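Local structure of hypothetical protein (Methanosarcina mazei, 2I1S) at residues 26-29 with 30-34; 82-85 with 86-89; 104-108 with 109-113; 170-173 with 174-178. The protein is of unknown function but belongs to the plasmid pRiA4b Orf3-like family of proteins. All blocks are in the same frame, centred on the assembly; numbering follows the deposited sequence.

Overall arrangement
Interactions 1, 2 and 3 all reach one mixed beta sheet, whereas interaction 4 lies apart at the end of helix 165-172. Interactions 1 and 2 touch, their centres 14 Å apart: F34 N lies 3.0 Å from A88 O, a probable hydrogen bond, and T33 packs against the 86-89 segment. Interaction 3, at a hairpin turn of the same sheet, is about 8 Å from interaction 2 and about 9 Å from interaction 1 at the nearest atoms. Interaction 4 comes within about 7 Å of interaction 3, and both pack on the loop holding P141 and S144, but its centre is 37 Å from that of interaction 2. No active site is known.

Interaction 1. Residues 26-29 with 30-34; sequences IQVP and ENYTF
V28 sets its branched side chain against the ring of Y32, at about a right angle to it. Its CB lies 3.7 Å from Y32 CD2, and CG1, anti to the carbonyl carbon (chi1 -65°), reaches the next ring atom, Y32 CE2. A beta-branched valine suits the last part of a strand here, since it is broad close to the backbone and meets the ring without a long reach. P29 follows and carries most of the contact. Its CD sits over one face of the Y32 ring, 3.8 Å from the centroid, a CH-pi contact in which the proline hydrogens next to the electron-withdrawing nitrogen face the aromatic cloud. The tyrosine adopts an unusual chi1 of -108°, which brings the ring back against the proline. P29 O accepts a hydrogen bond from Y32 N at 3.2 Å; the donor stands above the carbonyl plane, and the bond closes a type I beta turn from P29 to Y32. Beside it, N31 OD1 approaches P29 CB to 3.4 Å. The turn carries the chain out of strand 22-29 to T33, the N-cap of helix 34-44. Around it, E30 OE2 accepts from the backbone nitrogens of E6 and K7, tying the turn to the start of strand 7-15, while V28 and Y32 both rest on L90 of the short helix 90-93.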
loop_
_atom_site.group_PDB
_atom_site.type_symbol
_atom_site.label_atom_id
_atom_site.label_comp_id
_atom_site.label_asym_id
_atom_site.label_seq_id
_atom_site.Cartn_x
_atom_site.Cartn_y
_atom_site.Cartn_z
ATOM N N ILE A 26 -5.811 -3.866 -6.565
ATOM C CA ILE A 26 -5.441 -3.131 -7.777
ATOM C C ILE A 26 -4.921 -4.094 -8.838
ATOM O O ILE A 26 -4.409 -5.173 -8.499
ATOM C CB ILE A 26 -4.362 -2.018 -7.515
ATOM C CG1 ILE A 26 -2.997 -2.628 -7.124
ATOM C CG2 ILE A 26 -4.895 -0.937 -6.539
ATOM C CD1 ILE A 26 -1.800 -1.606 -7.024
ATOM N N GLN A 27 -5.034 -3.713 -10.112
ATOM C CA GLN A 27 -4.362 -4.484 -11.172
ATOM C C GLN A 27 -3.261 -3.642 -11.835
ATOM O O GLN A 27 -3.488 -2.491 -12.235
ATOM C CB GLN A 27 -5.364 -4.999 -12.183
ATOM C CG GLN A 27 -6.493 -5.847 -11.579
ATOM C CD GLN A 27 -7.543 -6.200 -12.604
ATOM O OE1 GLN A 27 -7.266 -6.147 -13.803
ATOM N NE2 GLN A 27 -8.752 -6.572 -12.153
ATOM N N VAL A 28 -2.062 -4.198 -11.945
ATOM C CA VAL A 28 -0.950 -3.431 -12.528
ATOM C C VAL A 28 -0.355 -4.101 -13.789
ATOM O O VAL A 28 -0.399 -5.316 -13.897
ATOM C CB VAL A 28 0.169 -3.126 -11.465
ATOM C CG1 VAL A 28 -0.367 -2.219 -10.387
ATOM C CG2 VAL A 28 0.717 -4.401 -10.857
ATOM N N PRO A 29 0.183 -3.300 -14.748
ATOM C CA PRO A 29 0.912 -3.911 -15.853
ATOM C C PRO A 29 2.012 -4.831 -15.341
ATOM O O PRO A 29 2.711 -4.493 -14.356
ATOM C CB PRO A 29 1.527 -2.700 -16.594
ATOM C CG PRO A 29 0.574 -1.578 -16.320
ATOM C CD PRO A 29 0.116 -1.827 -14.892
ATOM N N GLU A 30 2.155 -5.979 -16.000
ATOM C CA GLU A 30 3.185 -6.952 -15.657
ATOM C C GLU A 30 4.612 -6.382 -15.766
ATOM O O GLU A 30 5.494 -6.799 -15.026
ATOM C CB GLU A 30 3.022 -8.248 -16.489
ATOM C CG GLU A 30 3.252 -8.070 -18.008
ATOM C CD GLU A 30 3.251 -9.387 -18.797
ATOM O OE1 GLU A 30 3.438 -10.468 -18.180
ATOM O OE2 GLU A 30 3.069 -9.326 -20.040
ATOM N N ASN A 31 4.831 -5.410 -16.659
ATOM C CA ASN A 31 6.173 -4.851 -16.868
ATOM C C ASN A 31 6.572 -3.724 -15.879
ATOM O O ASN A 31 7.609 -3.041 -16.038
ATOM C CB ASN A 31 6.365 -4.433 -18.340
ATOM C CG ASN A 31 5.527 -3.206 -18.725
ATOM O OD1 ASN A 31 4.558 -2.832 -18.031
ATOM N ND2 ASN A 31 5.897 -2.575 -19.844
ATOM N N TYR A 32 5.736 -3.545 -14.874
ATOM C CA TYR A 32 5.946 -2.565 -13.817
ATOM C C TYR A 32 7.204 -2.824 -13.028
ATOM O O TYR A 32 7.535 -3.978 -12.752
ATOM C CB TYR A 32 4.754 -2.561 -12.859
ATOM C CG TYR A 32 3.868 -1.332 -12.976
ATOM C CD1 TYR A 32 3.774 -0.620 -14.176
ATOM C CD2 TYR A 32 3.111 -0.901 -11.887
ATOM C CE1 TYR A 32 2.977 0.506 -14.270
ATOM C CE2 TYR A 32 2.315 0.202 -11.970
ATOM C CZ TYR A 32 2.237 0.901 -13.156
ATOM O OH TYR A 32 1.436 2.031 -13.209
ATOM N N THR A 33 7.912 -1.732 -12.703
ATOM C CA THR A 33 9.057 -1.781 -11.815
ATOM C C THR A 33 8.511 -1.652 -10.394
ATOM O O THR A 33 7.313 -1.398 -10.202
ATOM C CB THR A 33 10.070 -0.650 -12.104
ATOM O OG1 THR A 33 9.467 0.627 -11.839
ATOM C CG2 THR A 33 10.532 -0.675 -13.547
ATOM N N PHE A 34 9.370 -1.843 -9.394
ATOM C CA PHE A 34 8.987 -1.547 -8.019
ATOM C C PHE A 34 8.710 -0.058 -7.777
ATOM O O PHE A 34 7.857 0.265 -6.969
ATOM C CB PHE A 34 9.967 -2.169 -7.019
ATOM C CG PHE A 34 9.768 -3.656 -6.858
ATOM C CD1 PHE A 34 9.075 -4.167 -5.762
ATOM C CD2 PHE A 34 10.205 -4.538 -7.836
ATOM C CE1 PHE A 34 8.862 -5.556 -5.631
ATOM C CE2 PHE A 34 9.987 -5.916 -7.713
ATOM C CZ PHE A 34 9.323 -6.429 -6.610
#

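Interaction 2. Residues 82-85 with 86-89; sequences LVSE and KKAK
S84 and A88 are joined by a short, straight hydrogen bond, A88 N to S84 O at 2.7 Å, with the donor lying nearly along the C=O axis. K87 N adds a weak bond to the same oxygen at 3.1 Å, so one carbonyl gathers two successive N-H groups. This is an alpha-turn: E85, K86 and K87 have helical backbone angles and form one helix-like turn just after strand 82-84. The side chains close in around it. A88 CB meets V83 CG1 at 3.8 Å, and a small methyl suits a place this near the turn's acceptor. On the other flank the aliphatic part of K87 lies against the serine, with K87 CD 3.7 Å from S84 CB. Further out, other residues fix the polar ends. S84 OG, anti to its own nitrogen (chi1 168°), is hydrogen-bonded to E71 OE2, and the buried E85 sends OE1 to H53 NE2. A88 also packs on F34 of helix 34-44 and on I68 of strand 65-69. The chemistry therefore divides by depth: the methyl of A88 and the carboxylate of E85 face the interior, the latter paid for by the H53 bond, and the exposed K86 and K87 lead their amines away from the turn on extended chains, where the charges are probably hydrated.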
loop_
_atom_site.group_PDB
_atom_site.type_symbol
_atom_site.label_atom_id
_atom_site.label_comp_id
_atom_site.label_asym_id
_atom_site.label_seq_id
_atom_site.Cartn_x
_atom_site.Cartn_y
_atom_site.Cartn_z
ATOM N N LEU A 82 21.288 -3.334 -1.419
ATOM C CA LEU A 82 20.021 -2.764 -1.804
ATOM C C LEU A 82 19.845 -2.897 -3.318
ATOM O O LEU A 82 20.736 -2.525 -4.086
ATOM C CB LEU A 82 19.918 -1.303 -1.346
ATOM C CG LEU A 82 18.596 -0.566 -1.640
ATOM C CD1 LEU A 82 17.514 -0.985 -0.667
ATOM C CD2 LEU A 82 18.776 0.940 -1.598
ATOM N N VAL A 83 18.709 -3.465 -3.724
ATOM C CA VAL A 83 18.318 -3.629 -5.133
ATOM C C VAL A 83 17.517 -2.391 -5.558
ATOM O O VAL A 83 16.625 -1.951 -4.821
ATOM C CB VAL A 83 17.471 -4.945 -5.343
ATOM C CG1 VAL A 83 16.875 -5.036 -6.750
ATOM C CG2 VAL A 83 18.311 -6.204 -5.029
ATOM N N SER A 84 17.857 -1.831 -6.724
ATOM C CA SER A 84 17.246 -0.597 -7.240
ATOM C C SER A 84 15.851 -0.843 -7.762
ATOM O O SER A 84 15.661 -1.633 -8.677
ATOM C CB SER A 84 18.106 0.033 -8.352
ATOM O OG SER A 84 17.410 1.063 -9.034
ATOM N N GLU A 85 14.888 -0.151 -7.173
ATOM C CA GLU A 85 13.490 -0.291 -7.519
ATOM C C GLU A 85 13.165 0.222 -8.915
ATOM O O GLU A 85 12.161 -0.167 -9.486
ATOM C CB GLU A 85 12.621 0.438 -6.469
ATOM C CG GLU A 85 12.875 1.969 -6.327
ATOM C CD GLU A 85 11.890 2.643 -5.369
ATOM O OE1 GLU A 85 10.883 2.013 -5.019
ATOM O OE2 GLU A 85 12.122 3.794 -4.943
ATOM N N LYS A 86 13.980 1.139 -9.436
ATOM C CA LYS A 86 13.800 1.647 -10.810
ATOM C C LYS A 86 14.156 0.539 -11.793
ATOM O O LYS A 86 13.599 0.485 -12.880
ATOM C CB LYS A 86 14.679 2.885 -11.103
ATOM C CG LYS A 86 14.273 4.136 -10.365
ATOM C CD LYS A 86 15.038 5.350 -10.854
ATOM C CE LYS A 86 14.462 6.633 -10.230
ATOM N NZ LYS A 86 15.271 7.857 -10.466
ATOM N N LYS A 87 15.086 -0.332 -11.380
ATOM C CA LYS A 87 15.566 -1.480 -12.155
ATOM C C LYS A 87 14.787 -2.777 -11.924
ATOM O O LYS A 87 14.452 -3.466 -12.877
ATOM C CB LYS A 87 17.045 -1.723 -11.841
ATOM C CG LYS A 87 17.972 -0.725 -12.531
ATOM C CD LYS A 87 19.309 -0.639 -11.831
ATOM C CE LYS A 87 20.390 -0.205 -12.807
ATOM N NZ LYS A 87 21.676 -0.089 -12.094
ATOM N N ALA A 88 14.523 -3.107 -10.657
ATOM C CA ALA A 88 13.805 -4.326 -10.272
ATOM C C ALA A 88 12.410 -4.336 -10.889
ATOM O O ALA A 88 11.639 -3.364 -10.744
ATOM C CB ALA A 88 13.731 -4.437 -8.782
ATOM N N LYS A 89 12.106 -5.415 -11.608
ATOM C CA LYS A 89 10.819 -5.574 -12.274
ATOM C C LYS A 89 9.931 -6.501 -11.444
ATOM O O LYS A 89 10.425 -7.479 -10.902
ATOM C CB LYS A 89 11.043 -6.161 -13.670
ATOM C CG LYS A 89 11.698 -5.195 -14.676
ATOM C CD LYS A 89 10.680 -4.144 -15.186
ATOM C CE LYS A 89 10.882 -3.748 -16.675
ATOM N NZ LYS A 89 11.674 -2.480 -16.852
#

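Interaction 3. Residues 104-108 with 109-113; sequences TYDFG and DNWQV
Y105 and W111 form the last antiparallel hydrogen-bonded pair of the beta hairpin built from strands 100-105 and 111-122. Y105 N gives a straight bond to W111 O at 2.9 Å, while the return bond from W111 N to Y105 O is weak. Next to it, T104 and Q112 make a non-hydrogen-bonded pair, their side chains side by side and joined by a water held by T104 OG1 and Q112 NE2. At the reversal N110 N bonds to D106 O at 2.6 Å, and N110 takes left-handed helical angles, which asparagine tolerates well. D106 organises the loop as an Asx turn: OD2 accepts from G108 N at 3.0 Å and from D109 N at 3.1 Å, both donors on the same face of the carboxylate. A leucine in its place would probably leave both loop N-H groups without their acceptor and let the reversal shift. The D109 carboxylate stacks almost parallel on that of D106, and D109 OD2 is bonded to G145 N, which probably eases the like-charge approach. The other D106 oxygen, OD1, accepts from a water 2.8 Å away, and this water in turn accepts from W111 NE1 in the plane of the indole, at its edge.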
loop_
_atom_site.group_PDB
_atom_site.type_symbol
_atom_site.label_atom_id
_atom_site.label_comp_id
_atom_site.label_asym_id
_atom_site.label_seq_id
_atom_site.Cartn_x
_atom_site.Cartn_y
_atom_site.Cartn_z
ATOM N N THR A 104 7.371 -1.217 3.392
ATOM C CA THR A 104 7.413 -0.286 4.507
ATOM C C THR A 104 7.507 1.164 3.974
ATOM O O THR A 104 8.295 1.477 3.077
ATOM C CB THR A 104 8.604 -0.626 5.465
ATOM O OG1 THR A 104 8.500 -1.997 5.886
ATOM C CG2 THR A 104 8.632 0.293 6.717
ATOM N N TYR A 105 6.665 2.036 4.521
ATOM C CA TYR A 105 6.649 3.438 4.189
ATOM C C TYR A 105 6.626 4.219 5.513
ATOM O O TYR A 105 5.809 3.921 6.402
ATOM C CB TYR A 105 5.420 3.757 3.326
ATOM C CG TYR A 105 5.163 5.243 3.159
ATOM C CD1 TYR A 105 6.113 6.066 2.504
ATOM C CD2 TYR A 105 4.008 5.846 3.692
ATOM C CE1 TYR A 105 5.911 7.453 2.350
ATOM C CE2 TYR A 105 3.784 7.222 3.540
ATOM C CZ TYR A 105 4.767 8.034 2.874
ATOM O OH TYR A 105 4.593 9.414 2.695
ATOM N N ASP A 106 7.517 5.213 5.642
ATOM C CA ASP A 106 7.664 6.028 6.860
ATOM C C ASP A 106 8.405 5.222 7.898
ATOM O O ASP A 106 7.811 4.382 8.573
ATOM C CB ASP A 106 6.300 6.526 7.428
ATOM C CG ASP A 106 6.453 7.673 8.446
ATOM O OD1 ASP A 106 5.531 8.487 8.588
ATOM O OD2 ASP A 106 7.512 7.782 9.104
ATOM N N PHE A 107 9.698 5.484 8.036
ATOM C CA PHE A 107 10.550 4.738 8.958
ATOM C C PHE A 107 10.400 5.221 10.402
ATOM O O PHE A 107 11.050 4.673 11.313
ATOM C CB PHE A 107 12.037 4.768 8.483
ATOM C CG PHE A 107 12.253 4.077 7.141
ATOM C CD1 PHE A 107 11.219 3.319 6.552
ATOM C CD2 PHE A 107 13.480 4.146 6.496
ATOM C CE1 PHE A 107 11.384 2.686 5.340
ATOM C CE2 PHE A 107 13.670 3.501 5.265
ATOM C CZ PHE A 107 12.630 2.778 4.683
ATOM N N GLY A 108 9.562 6.240 10.611
ATOM C CA GLY A 108 9.159 6.658 11.968
ATOM C C GLY A 108 7.860 5.976 12.403
ATOM O O GLY A 108 7.830 5.202 13.362
ATOM N N ASP A 109 6.777 6.244 11.681
ATOM C CA ASP A 109 5.495 5.597 11.956
ATOM C C ASP A 109 5.490 4.101 11.596
ATOM O O ASP A 109 4.717 3.335 12.186
ATOM C CB ASP A 109 4.341 6.312 11.220
ATOM C CG ASP A 109 3.871 7.596 11.923
ATOM O OD1 ASP A 109 4.570 8.142 12.809
ATOM O OD2 ASP A 109 2.766 8.065 11.584
ATOM N N ASN A 110 6.323 3.697 10.638
ATOM C CA ASN A 110 6.555 2.282 10.288
ATOM C C ASN A 110 5.268 1.628 9.736
ATOM O O ASN A 110 4.752 0.634 10.254
ATOM C CB ASN A 110 7.221 1.523 11.471
ATOM C CG ASN A 110 7.693 0.074 11.100
ATOM O OD1 ASN A 110 8.147 -0.194 9.979
ATOM N ND2 ASN A 110 7.574 -0.857 12.069
ATOM N N TRP A 111 4.709 2.246 8.705
ATOM C CA TRP A 111 3.563 1.653 8.021
ATOM C C TRP A 111 4.039 0.509 7.179
ATOM O O TRP A 111 5.017 0.646 6.425
ATOM C CB TRP A 111 2.858 2.675 7.104
ATOM C CG TRP A 111 2.382 3.944 7.810
ATOM C CD1 TRP A 111 2.776 5.214 7.534
ATOM C CD2 TRP A 111 1.411 4.040 8.874
ATOM N NE1 TRP A 111 2.141 6.101 8.372
ATOM C CE2 TRP A 111 1.287 5.415 9.195
ATOM C CE3 TRP A 111 0.644 3.099 9.592
ATOM C CZ2 TRP A 111 0.413 5.886 10.209
ATOM C CZ3 TRP A 111 -0.214 3.550 10.603
ATOM C CH2 TRP A 111 -0.336 4.947 10.894
ATOM N N GLN A 112 3.309 -0.598 7.256
ATOM C CA GLN A 112 3.635 -1.790 6.468
ATOM C C GLN A 112 2.456 -2.248 5.686
ATOM O O GLN A 112 1.365 -2.460 6.228
ATOM C CB GLN A 112 4.137 -2.901 7.368
ATOM C CG GLN A 112 5.500 -2.583 8.014
ATOM C CD GLN A 112 5.907 -3.626 9.003
ATOM O OE1 GLN A 112 5.113 -4.054 9.826
ATOM N NE2 GLN A 112 7.151 -4.050 8.931
ATOM N N VAL A 113 2.672 -2.405 4.395
ATOM C CA VAL A 113 1.645 -2.893 3.514
ATOM C C VAL A 113 2.062 -4.280 3.020
ATOM O O VAL A 113 3.163 -4.423 2.505
ATOM C CB VAL A 113 1.444 -1.946 2.329
ATOM C CG1 VAL A 113 0.360 -2.521 1.360
ATOM C CG2 VAL A 113 1.120 -0.520 2.818
HETATM O O HOH W 1 9.872 -3.131 7.864
HETATM O O HOH W 2 2.952 8.851 7.556
#

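Interaction 4. Residues 170-173 with 174-178; sequences LWLG and DDFDP
L172 and F176 make the tight part of this contact. The CD2 methyl of L172 lies over the centre of the phenyl ring, 4.2 Å from its centroid and only 6° off the normal, a clean CH-pi contact. The second branch, L172 CD1, lies over the same face but nearer the rim, 4.0 Å from F176 CD2. With CG anti to the backbone nitrogen (chi1 -177°), the phenyl group swings back toward the helix, and F176 CB comes within 3.4 Å of L172 O. With a serine here, the leucine methyls would probably lose their aromatic partner and a gap open beside P141 and Y150, which the ring also touches. The backbone between them is a type I beta turn from G173 to F176, placed directly at the C-terminal end of helix 165-172. G173 has a positive phi of 95°, where a side chain would press on the carbonyl oxygen of L172, so glycine suits the exit. F176 N closes the turn on G173 O at 3.3 Å, approaching from above the carbonyl plane. On the outer side the grip slackens. D174 and D175, exposed at the middle of the turn, are polar residues well fitted to solvent. A water donates to L172 O at 2.6 Å, and its second link, to D175 OD2 at 3.4 Å, is weak.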
loop_
_atom_site.group_PDB
_atom_site.type_symbol
_atom_site.label_atom_id
_atom_site.label_comp_id
_atom_site.label_asym_id
_atom_site.label_seq_id
_atom_site.Cartn_x
_atom_site.Cartn_y
_atom_site.Cartn_z
ATOM N N LEU A 170 -10.092 17.513 15.586
ATOM C CA LEU A 170 -9.328 18.580 14.958
ATOM C C LEU A 170 -8.175 17.989 14.134
ATOM O O LEU A 170 -7.926 18.411 12.998
ATOM C CB LEU A 170 -8.835 19.604 15.996
ATOM C CG LEU A 170 -8.288 20.947 15.457
ATOM C CD1 LEU A 170 -9.347 21.834 14.780
ATOM C CD2 LEU A 170 -7.562 21.751 16.548
ATOM N N TRP A 171 -7.539 16.967 14.715
ATOM C CA TRP A 171 -6.383 16.276 14.150
ATOM C C TRP A 171 -6.767 15.580 12.822
ATOM O O TRP A 171 -6.093 15.766 11.806
ATOM C CB TRP A 171 -5.810 15.248 15.169
ATOM C CG TRP A 171 -4.379 14.866 14.928
ATOM C CD1 TRP A 171 -3.300 15.215 15.697
ATOM C CD2 TRP A 171 -3.853 14.041 13.859
ATOM N NE1 TRP A 171 -2.144 14.673 15.178
ATOM C CE2 TRP A 171 -2.450 13.949 14.054
ATOM C CE3 TRP A 171 -4.431 13.341 12.783
ATOM C CZ2 TRP A 171 -1.607 13.215 13.178
ATOM C CZ3 TRP A 171 -3.592 12.619 11.905
ATOM C CH2 TRP A 171 -2.196 12.575 12.105
ATOM N N LEU A 172 -7.856 14.808 12.853
ATOM C CA LEU A 172 -8.296 13.997 11.718
ATOM C C LEU A 172 -9.212 14.757 10.782
ATOM O O LEU A 172 -9.380 14.355 9.640
ATOM C CB LEU A 172 -8.980 12.697 12.214
ATOM C CG LEU A 172 -8.118 11.607 12.878
ATOM C CD1 LEU A 172 -8.988 10.593 13.590
ATOM C CD2 LEU A 172 -7.243 10.909 11.848
ATOM N N GLY A 173 -9.790 15.853 11.270
ATOM C CA GLY A 173 -10.717 16.672 10.484
ATOM C C GLY A 173 -12.184 16.322 10.701
ATOM O O GLY A 173 -12.535 15.170 11.028
ATOM N N ASP A 174 -13.045 17.308 10.478
ATOM C CA ASP A 174 -14.493 17.165 10.679
ATOM C C ASP A 174 -15.090 15.997 9.943
ATOM O O ASP A 174 -15.884 15.252 10.503
ATOM C CB ASP A 174 -15.234 18.429 10.206
ATOM C CG ASP A 174 -15.570 19.355 11.336
ATOM O OD1 ASP A 174 -15.533 18.891 12.503
ATOM O OD2 ASP A 174 -15.867 20.543 11.058
ATOM N N ASP A 175 -14.721 15.893 8.669
ATOM C CA ASP A 175 -15.340 14.984 7.714
ATOM C C ASP A 175 -14.746 13.578 7.729
ATOM O O ASP A 175 -15.194 12.710 6.990
ATOM C CB ASP A 175 -15.268 15.575 6.293
ATOM C CG ASP A 175 -13.897 16.235 5.972
ATOM O OD1 ASP A 175 -13.508 16.263 4.766
ATOM O OD2 ASP A 175 -13.223 16.748 6.912
ATOM N N PHE A 176 -13.750 13.344 8.575
ATOM C CA PHE A 176 -13.095 12.053 8.571
ATOM C C PHE A 176 -14.061 10.938 8.977
ATOM O O PHE A 176 -14.799 11.059 9.953
ATOM C CB PHE A 176 -11.820 12.068 9.433
ATOM C CG PHE A 176 -11.062 10.767 9.412
ATOM C CD1 PHE A 176 -10.175 10.479 8.362
ATOM C CD2 PHE A 176 -11.263 9.805 10.430
ATOM C CE1 PHE A 176 -9.491 9.257 8.318
ATOM C CE2 PHE A 176 -10.578 8.595 10.401
ATOM C CZ PHE A 176 -9.672 8.329 9.333
ATOM N N ASP A 177 -14.063 9.870 8.183
ATOM C CA ASP A 177 -14.903 8.665 8.394
ATOM C C ASP A 177 -13.962 7.453 8.235
ATOM O O ASP A 177 -13.488 7.188 7.127
ATOM C CB ASP A 177 -16.054 8.650 7.377
ATOM C CG ASP A 177 -16.923 7.399 7.454
ATOM O OD1 ASP A 177 -16.674 6.467 8.257
ATOM O OD2 ASP A 177 -17.878 7.336 6.665
ATOM N N PRO A 178 -13.606 6.782 9.352
ATOM C CA PRO A 178 -12.704 5.617 9.275
ATOM C C PRO A 178 -13.148 4.495 8.321
ATOM O O PRO A 178 -12.286 3.738 7.868
ATOM C CB PRO A 178 -12.614 5.112 10.730
ATOM C CG PRO A 178 -13.722 5.810 11.468
ATOM C CD PRO A 178 -13.975 7.101 10.741
HETATM O O HOH W 3 -10.616 14.654 7.369
#